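Long-range contacts in protein Niban 2 (Homo sapiens, PDB 7CTP), which may suppress apoptosis and promote melanoma cell invasion, acting as a cytosolic and membrane-associated protein that carries a PH domain within a largely helical body: residues 388-396 and 437-448; 151-159 and 170-179. One frame throughout, in Å; residues are numbered along the deposited sequence.

Contact 1: 388-396 and 437-448; sequences MEKLSRLAY and REQMDNAVYTFE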
# COMPACT_ATOMS: atom_id res chain seq x y z
N MET A 388 -21.03 14.67 -17.35
CA MET A 388 -19.85 13.83 -17.55
C MET A 388 -18.69 14.28 -16.66
O MET A 388 -17.88 13.44 -16.24
CB MET A 388 -19.41 13.84 -19.01
CG MET A 388 -20.37 13.12 -19.96
SD MET A 388 -20.67 11.40 -19.53
CE MET A 388 -19.00 10.84 -19.28
N GLU A 389 -18.58 15.58 -16.39
CA GLU A 389 -17.52 16.07 -15.53
C GLU A 389 -17.68 15.52 -14.11
O GLU A 389 -16.68 15.16 -13.47
CB GLU A 389 -17.51 17.59 -15.53
CG GLU A 389 -16.23 18.20 -15.01
CD GLU A 389 -16.18 18.26 -13.51
OE1 GLU A 389 -17.26 18.24 -12.87
OE2 GLU A 389 -15.05 18.31 -12.96
N LYS A 390 -18.91 15.45 -13.62
CA LYS A 390 -19.15 14.89 -12.29
C LYS A 390 -18.93 13.38 -12.29
O LYS A 390 -18.34 12.83 -11.34
CB LYS A 390 -20.56 15.24 -11.81
CG LYS A 390 -20.64 16.58 -11.08
CD LYS A 390 -22.08 17.11 -11.00
CE LYS A 390 -22.78 16.68 -9.71
NZ LYS A 390 -22.87 15.20 -9.54
N LEU A 391 -19.39 12.69 -13.34
CA LEU A 391 -19.20 11.25 -13.40
C LEU A 391 -17.72 10.89 -13.51
O LEU A 391 -17.28 9.87 -12.98
CB LEU A 391 -19.97 10.66 -14.59
CG LEU A 391 -19.93 9.13 -14.67
CD1 LEU A 391 -20.84 8.52 -13.62
CD2 LEU A 391 -20.29 8.62 -16.07
N SER A 392 -16.94 11.74 -14.20
CA SER A 392 -15.52 11.46 -14.43
C SER A 392 -14.75 11.32 -13.13
O SER A 392 -13.69 10.69 -13.10
CB SER A 392 -14.88 12.56 -15.29
OG SER A 392 -14.69 13.76 -14.55
N ARG A 393 -15.27 11.90 -12.04
CA ARG A 393 -14.58 11.93 -10.75
C ARG A 393 -15.13 10.92 -9.75
O ARG A 393 -14.74 10.95 -8.58
CB ARG A 393 -14.68 13.33 -10.15
CG ARG A 393 -14.24 14.40 -11.09
CD ARG A 393 -14.02 15.72 -10.39
NE ARG A 393 -13.14 16.55 -11.20
CZ ARG A 393 -11.84 16.71 -10.97
NH1 ARG A 393 -11.27 16.13 -9.93
NH2 ARG A 393 -11.13 17.48 -11.79
N LEU A 394 -16.02 10.03 -10.20
CA LEU A 394 -16.74 9.14 -9.29
C LEU A 394 -15.78 8.30 -8.44
O LEU A 394 -16.02 8.10 -7.24
CB LEU A 394 -17.68 8.23 -10.08
CG LEU A 394 -18.45 7.16 -9.32
CD1 LEU A 394 -19.27 7.78 -8.19
CD2 LEU A 394 -19.35 6.39 -10.28
N ALA A 395 -14.69 7.82 -9.03
CA ALA A 395 -13.81 6.92 -8.28
C ALA A 395 -13.17 7.60 -7.09
O ALA A 395 -12.66 6.91 -6.20
CB ALA A 395 -12.72 6.35 -9.19
N TYR A 396 -13.20 8.94 -7.03
CA TYR A 396 -12.61 9.69 -5.93
C TYR A 396 -13.65 10.41 -5.09
O TYR A 396 -13.28 11.25 -4.26
CB TYR A 396 -11.59 10.69 -6.48
CG TYR A 396 -10.51 10.00 -7.29
CD1 TYR A 396 -9.39 9.46 -6.67
CD2 TYR A 396 -10.64 9.85 -8.67
CE1 TYR A 396 -8.43 8.81 -7.39
CE2 TYR A 396 -9.67 9.19 -9.40
CZ TYR A 396 -8.57 8.67 -8.75
OH TYR A 396 -7.59 8.01 -9.47
N ARG A 437 -10.91 1.25 -6.42
CA ARG A 437 -10.82 2.61 -6.94
C ARG A 437 -10.37 2.60 -8.39
O ARG A 437 -10.92 3.31 -9.23
CB ARG A 437 -9.87 3.44 -6.08
CG ARG A 437 -9.93 4.94 -6.36
CD ARG A 437 -9.02 5.71 -5.41
NE ARG A 437 -7.60 5.48 -5.71
CZ ARG A 437 -6.60 6.21 -5.22
NH1 ARG A 437 -6.88 7.23 -4.41
NH2 ARG A 437 -5.34 5.93 -5.53
N GLU A 438 -9.36 1.77 -8.69
CA GLU A 438 -8.86 1.67 -10.06
C GLU A 438 -9.97 1.20 -11.00
O GLU A 438 -10.17 1.77 -12.08
CB GLU A 438 -7.67 0.71 -10.11
CG GLU A 438 -6.44 1.26 -9.40
CD GLU A 438 -5.37 0.20 -9.15
OE1 GLU A 438 -4.22 0.59 -8.88
OE2 GLU A 438 -5.69 -1.01 -9.21
N GLN A 439 -10.70 0.16 -10.61
CA GLN A 439 -11.70 -0.40 -11.52
C GLN A 439 -12.87 0.56 -11.71
O GLN A 439 -13.46 0.62 -12.80
CB GLN A 439 -12.18 -1.76 -11.02
CG GLN A 439 -11.11 -2.84 -11.14
CD GLN A 439 -10.37 -2.79 -12.47
OE1 GLN A 439 -10.98 -2.94 -13.53
NE2 GLN A 439 -9.06 -2.59 -12.42
N MET A 440 -13.22 1.33 -10.67
CA MET A 440 -14.24 2.36 -10.85
C MET A 440 -13.76 3.45 -11.79
O MET A 440 -14.50 3.89 -12.68
CB MET A 440 -14.64 2.95 -9.50
CG MET A 440 -15.65 4.09 -9.60
SD MET A 440 -17.26 3.52 -10.17
CE MET A 440 -18.06 3.29 -8.58
N ASP A 441 -12.51 3.90 -11.63
CA ASP A 441 -11.98 4.93 -12.52
C ASP A 441 -11.94 4.42 -13.96
O ASP A 441 -12.26 5.16 -14.89
CB ASP A 441 -10.60 5.38 -12.07
CG ASP A 441 -10.15 6.68 -12.75
OD1 ASP A 441 -10.93 7.66 -12.74
OD2 ASP A 441 -9.01 6.72 -13.27
N ASN A 442 -11.54 3.17 -14.14
CA ASN A 442 -11.52 2.61 -15.50
C ASN A 442 -12.92 2.55 -16.08
O ASN A 442 -13.12 2.81 -17.28
CB ASN A 442 -10.88 1.23 -15.50
CG ASN A 442 -9.40 1.26 -15.11
OD1 ASN A 442 -8.80 2.33 -15.00
ND2 ASN A 442 -8.83 0.08 -14.90
N ALA A 443 -13.92 2.24 -15.26
CA ALA A 443 -15.29 2.14 -15.77
C ALA A 443 -15.80 3.49 -16.24
O ALA A 443 -16.40 3.60 -17.32
CB ALA A 443 -16.21 1.54 -14.70
N VAL A 444 -15.59 4.54 -15.44
CA VAL A 444 -16.10 5.85 -15.84
C VAL A 444 -15.28 6.43 -16.99
O VAL A 444 -15.83 7.08 -17.88
CB VAL A 444 -16.17 6.81 -14.64
CG1 VAL A 444 -17.12 6.25 -13.58
CG2 VAL A 444 -14.79 7.06 -14.07
N TYR A 445 -13.96 6.18 -17.00
CA TYR A 445 -13.16 6.65 -18.14
C TYR A 445 -13.60 5.96 -19.42
O TYR A 445 -13.77 6.61 -20.47
CB TYR A 445 -11.67 6.38 -17.89
CG TYR A 445 -10.81 6.77 -19.08
CD1 TYR A 445 -10.59 8.11 -19.39
CD2 TYR A 445 -10.22 5.80 -19.88
CE1 TYR A 445 -9.81 8.47 -20.47
CE2 TYR A 445 -9.44 6.16 -20.97
CZ TYR A 445 -9.24 7.49 -21.26
OH TYR A 445 -8.45 7.86 -22.34
N THR A 446 -13.79 4.64 -19.37
CA THR A 446 -14.26 3.90 -20.53
C THR A 446 -15.64 4.40 -20.97
O THR A 446 -15.88 4.62 -22.17
CB THR A 446 -14.32 2.41 -20.21
OG1 THR A 446 -13.01 1.95 -19.84
CG2 THR A 446 -14.80 1.63 -21.43
N PHE A 447 -16.55 4.60 -20.01
CA PHE A 447 -17.88 5.08 -20.34
C PHE A 447 -17.81 6.42 -21.06
O PHE A 447 -18.48 6.63 -22.08
CB PHE A 447 -18.75 5.21 -19.09
CG PHE A 447 -20.17 5.62 -19.40
CD1 PHE A 447 -21.08 4.70 -19.90
CD2 PHE A 447 -20.59 6.94 -19.22
CE1 PHE A 447 -22.39 5.08 -20.20
CE2 PHE A 447 -21.88 7.32 -19.52
CZ PHE A 447 -22.78 6.39 -20.00
N GLU A 448 -17.01 7.35 -20.54
CA GLU A 448 -16.89 8.67 -21.16
C GLU A 448 -16.33 8.55 -22.57
O GLU A 448 -16.88 9.12 -23.52
CB GLU A 448 -15.99 9.58 -20.32
CG GLU A 448 -15.77 10.94 -20.97
CD GLU A 448 -15.02 11.92 -20.09
OE1 GLU A 448 -14.39 11.49 -19.10
OE2 GLU A 448 -15.07 13.13 -20.39
O HOH W 1 -13.03 8.85 -11.31
O HOH W 2 -7.42 8.44 -12.01

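Contact 2: 151-159 and 170-179; sequences LKCPTQFPL and YFCMMTEAEQ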
# COMPACT_ATOMS: atom_id res chain seq x y z
N LEU A 151 -5.28 14.47 27.65
CA LEU A 151 -5.91 14.89 26.40
C LEU A 151 -7.43 15.01 26.57
O LEU A 151 -8.11 14.01 26.81
CB LEU A 151 -5.56 13.90 25.28
CG LEU A 151 -5.89 14.31 23.85
CD1 LEU A 151 -5.29 15.66 23.51
CD2 LEU A 151 -5.38 13.24 22.89
N LYS A 152 -7.95 16.23 26.41
CA LYS A 152 -9.35 16.54 26.69
C LYS A 152 -9.85 17.51 25.62
O LYS A 152 -9.31 18.61 25.48
CB LYS A 152 -9.50 17.16 28.08
CG LYS A 152 -9.88 16.18 29.18
CD LYS A 152 -9.39 16.66 30.54
CE LYS A 152 -9.08 15.49 31.46
NZ LYS A 152 -10.22 15.19 32.38
N CYS A 153 -10.91 17.11 24.90
CA CYS A 153 -11.36 17.82 23.68
C CYS A 153 -12.54 18.74 23.97
O CYS A 153 -13.40 18.41 24.79
CB CYS A 153 -11.76 16.82 22.60
SG CYS A 153 -10.50 15.59 22.22
N PRO A 154 -12.61 19.88 23.27
CA PRO A 154 -13.73 20.81 23.48
C PRO A 154 -15.07 20.32 22.95
O PRO A 154 -16.10 20.94 23.26
CB PRO A 154 -13.29 22.08 22.72
CG PRO A 154 -11.84 21.88 22.38
CD PRO A 154 -11.61 20.41 22.33
N THR A 155 -15.10 19.27 22.14
CA THR A 155 -16.35 18.69 21.65
C THR A 155 -16.35 17.20 21.93
O THR A 155 -15.35 16.61 22.35
CB THR A 155 -16.55 18.93 20.15
OG1 THR A 155 -15.82 17.95 19.40
CG2 THR A 155 -16.09 20.33 19.74
N GLN A 156 -17.51 16.58 21.68
CA GLN A 156 -17.69 15.15 21.88
C GLN A 156 -17.34 14.32 20.65
O GLN A 156 -17.62 13.11 20.63
CB GLN A 156 -19.14 14.86 22.28
CG GLN A 156 -19.70 15.78 23.35
CD GLN A 156 -20.63 16.83 22.77
OE1 GLN A 156 -20.20 17.74 22.06
NE2 GLN A 156 -21.92 16.72 23.08
N PHE A 157 -16.74 14.91 19.63
CA PHE A 157 -16.51 14.23 18.35
C PHE A 157 -15.06 14.40 17.93
O PHE A 157 -14.74 15.20 17.04
CB PHE A 157 -17.47 14.75 17.29
CG PHE A 157 -18.90 14.74 17.74
CD1 PHE A 157 -19.59 13.54 17.86
CD2 PHE A 157 -19.54 15.92 18.10
CE1 PHE A 157 -20.90 13.52 18.30
CE2 PHE A 157 -20.85 15.90 18.54
CZ PHE A 157 -21.53 14.70 18.64
N PRO A 158 -14.15 13.66 18.55
CA PRO A 158 -12.74 13.77 18.19
C PRO A 158 -12.40 12.89 17.00
O PRO A 158 -13.12 11.95 16.65
CB PRO A 158 -12.03 13.28 19.46
CG PRO A 158 -12.97 12.23 19.99
CD PRO A 158 -14.37 12.67 19.62
N LEU A 159 -11.28 13.24 16.36
CA LEU A 159 -10.64 12.42 15.33
C LEU A 159 -9.14 12.53 15.56
O LEU A 159 -8.59 13.64 15.50
CB LEU A 159 -10.99 12.91 13.91
CG LEU A 159 -11.47 11.91 12.85
CD1 LEU A 159 -12.55 11.03 13.41
CD2 LEU A 159 -11.99 12.66 11.64
N TYR A 170 -4.34 15.62 16.79
CA TYR A 170 -5.58 15.57 17.55
C TYR A 170 -6.52 16.64 17.03
O TYR A 170 -6.21 17.83 17.10
CB TYR A 170 -5.31 15.77 19.04
CG TYR A 170 -4.11 14.99 19.54
CD1 TYR A 170 -4.17 13.61 19.67
CD2 TYR A 170 -2.93 15.63 19.87
CE1 TYR A 170 -3.07 12.89 20.12
CE2 TYR A 170 -1.83 14.92 20.32
CZ TYR A 170 -1.91 13.55 20.45
OH TYR A 170 -0.81 12.83 20.90
N PHE A 171 -7.66 16.21 16.50
CA PHE A 171 -8.69 17.08 15.97
C PHE A 171 -10.00 16.82 16.71
O PHE A 171 -10.20 15.76 17.29
CB PHE A 171 -8.93 16.85 14.47
CG PHE A 171 -7.69 16.95 13.63
CD1 PHE A 171 -7.12 18.18 13.38
CD2 PHE A 171 -7.13 15.82 13.06
CE1 PHE A 171 -5.98 18.28 12.58
CE2 PHE A 171 -6.00 15.91 12.28
CZ PHE A 171 -5.42 17.14 12.03
N CYS A 172 -10.91 17.80 16.67
CA CYS A 172 -12.29 17.47 17.00
C CYS A 172 -13.21 18.33 16.14
O CYS A 172 -12.82 19.35 15.57
CB CYS A 172 -12.58 17.60 18.51
SG CYS A 172 -12.54 19.22 19.20
N MET A 173 -14.44 17.84 16.01
CA MET A 173 -15.47 18.46 15.19
C MET A 173 -16.68 18.77 16.06
O MET A 173 -16.85 18.23 17.15
CB MET A 173 -15.88 17.56 14.02
CG MET A 173 -14.79 17.31 13.00
SD MET A 173 -13.67 16.00 13.55
CE MET A 173 -12.33 16.18 12.40
N MET A 174 -17.53 19.64 15.53
CA MET A 174 -18.65 20.14 16.30
C MET A 174 -19.83 19.17 16.30
O MET A 174 -20.59 19.12 17.27
CB MET A 174 -19.07 21.49 15.75
CG MET A 174 -19.92 22.26 16.68
SD MET A 174 -19.50 24.00 16.62
CE MET A 174 -18.99 24.22 14.95
N THR A 175 -19.98 18.39 15.23
CA THR A 175 -21.13 17.52 15.04
C THR A 175 -20.66 16.13 14.63
O THR A 175 -19.60 15.98 14.00
CB THR A 175 -22.08 18.06 13.97
OG1 THR A 175 -21.42 18.04 12.70
CG2 THR A 175 -22.50 19.48 14.30
N GLU A 176 -21.46 15.12 14.97
CA GLU A 176 -21.20 13.77 14.48
C GLU A 176 -21.16 13.73 12.96
O GLU A 176 -20.42 12.93 12.38
CB GLU A 176 -22.25 12.80 15.02
CG GLU A 176 -22.01 11.33 14.66
CD GLU A 176 -23.11 10.41 15.14
OE1 GLU A 176 -22.79 9.29 15.61
OE2 GLU A 176 -24.30 10.79 15.05
N ALA A 177 -21.94 14.59 12.31
CA ALA A 177 -21.95 14.64 10.85
C ALA A 177 -20.59 15.06 10.31
O ALA A 177 -20.09 14.49 9.34
CB ALA A 177 -23.04 15.58 10.35
N GLU A 178 -19.98 16.08 10.93
CA GLU A 178 -18.67 16.53 10.48
C GLU A 178 -17.61 15.47 10.76
O GLU A 178 -16.73 15.22 9.93
CB GLU A 178 -18.32 17.86 11.14
CG GLU A 178 -19.13 19.05 10.60
CD GLU A 178 -18.69 20.39 11.18
OE1 GLU A 178 -19.22 21.43 10.74
OE2 GLU A 178 -17.81 20.40 12.06
N GLN A 179 -17.70 14.82 11.93
CA GLN A 179 -16.80 13.73 12.30
C GLN A 179 -16.84 12.61 11.26
O GLN A 179 -15.79 12.13 10.79
CB GLN A 179 -17.18 13.19 13.68
CG GLN A 179 -16.13 12.34 14.37
CD GLN A 179 -16.69 11.58 15.56
OE1 GLN A 179 -17.87 11.22 15.58
NE2 GLN A 179 -15.85 11.34 16.56
O HOH W 3 -19.96 19.62 20.12

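Contact 1: 388-396 and 437-448
Residues 388-396, which run from helix 384-391 through a type I beta turn (Leu391 to Leu394), pack against the middle of the long helix 422-455. Met388 opens the contact: bent at chi2 (-57°) and chi3 (-48°), its chain brings CE to 3.4 Å from Glu448 CB, while its sulfur lies at the edge of the Phe447 ring in a Met-aromatic contact, 5.5 Å from SD to the ring centroid. Leu391 CD2 also touches that ring, 3.6 Å from Phe447 CD2. One helical turn back, Val444 fits between Leu391 and Leu394, and Leu394 CD2 lies 3.6 Å from Met440 SD. Helix 384-391, the turn and the 3-10 segment thus lie along one side of helix 422-455, and helix 342-378 adds Met371 and Val363 to the apolar layer. Ala395, in the 3-10 segment, lets the backbones approach closely, its CB 3.5 Å from Asp441 N.

No direct hydrogen bond spans the two segments, but two waters do. One donates to Ser392 O and Asp441 OD1 and accepts from Ala395 N; the other joins Asp441 OD2 to Tyr396 OH. Asp441 also forms a salt bridge with Arg60. The edge of the Tyr396 ring meets a face of the Arg437 guanidinium, CE1 being 3.7 Å from NH1, with the planes 53° apart; Arg437 NH1 is hydrogen-bonded to His192.

Contact 2: 151-159 and 170-179
Strands 157-159 and 170-173 run antiparallel: the axes of these short segments come within 4.3 Å, at 148° between their N-to-C directions, with Leu159 and Phe171 as a hydrogen-bonded pair and Pro158 opposite Cys172 as a non-hydrogen-bonded one. Leu159 N donates to Phe171 O at 2.9 Å, and Phe171 N returns a bond to Leu159 O. Further along, Met173 N donates to Phe157 O at 2.8 Å.

Ahead of the paired residues, Thr155 OG1 accepts from Phe157 N, closing an ST turn, and also faces Met173 O, at a distance so short that its exact value is doubtful. With chi1 at 82°, OG1 sits between the backbone N and the carbonyl carbon, from where it meets the N-H two residues on. Pro154 CD lies 3.5 Å from Cys172 SG, and Trp84 of strand 84-91 touches both residues. Farther back along the same segment, Leu151 CD2 rests over the face of the Tyr170 ring in a CH-pi contact, 3.9 Å from its centroid; Tyr170 OH is hydrogen-bonded to Tyr130.

The hairpin belongs to the PH domain, in which the last strand leads into the C-terminal helix, here 176-194. Thr175 is the N-cap of this helix, its OG1 accepting from Glu178 N. Phe157 lies against the helix start, with Glu176 N 3.5 Å above the centre of one ring face and Gln156 CB over the opposite face. From the first turn Gln179, extended beyond CG, donates through NE2 to Pro158 O at 2.8 Å, nearly straight at 168° and in its amide plane. On the sheet face that carries Leu159, Phe171 and Met173, Leu159 CD2 meets Met173 CE at 3.6 Å, where Trp182 touches both residues.

The two contacts share no helix or strand and lie apart, with centres about 33 Å and nearest atoms about 15 Å from each other. Contact 1 is buried, with none of its touching residues exposed, and joins helix 384-391 and the turn that starts at Leu391 to helix 422-455; contact 2 is only partly buried and closes a hairpin within the PH domain. Their chemistry differs accordingly. Between 388-396 and 437-448, apolar packing carries the interface and water supplies the polar bridges, whereas 151-159 and 170-179 are joined by direct hydrogen bonds from backbone and side chains. Helix 176-194, which begins in contact 2, also contributes His192, a partner of Arg437 in contact 1.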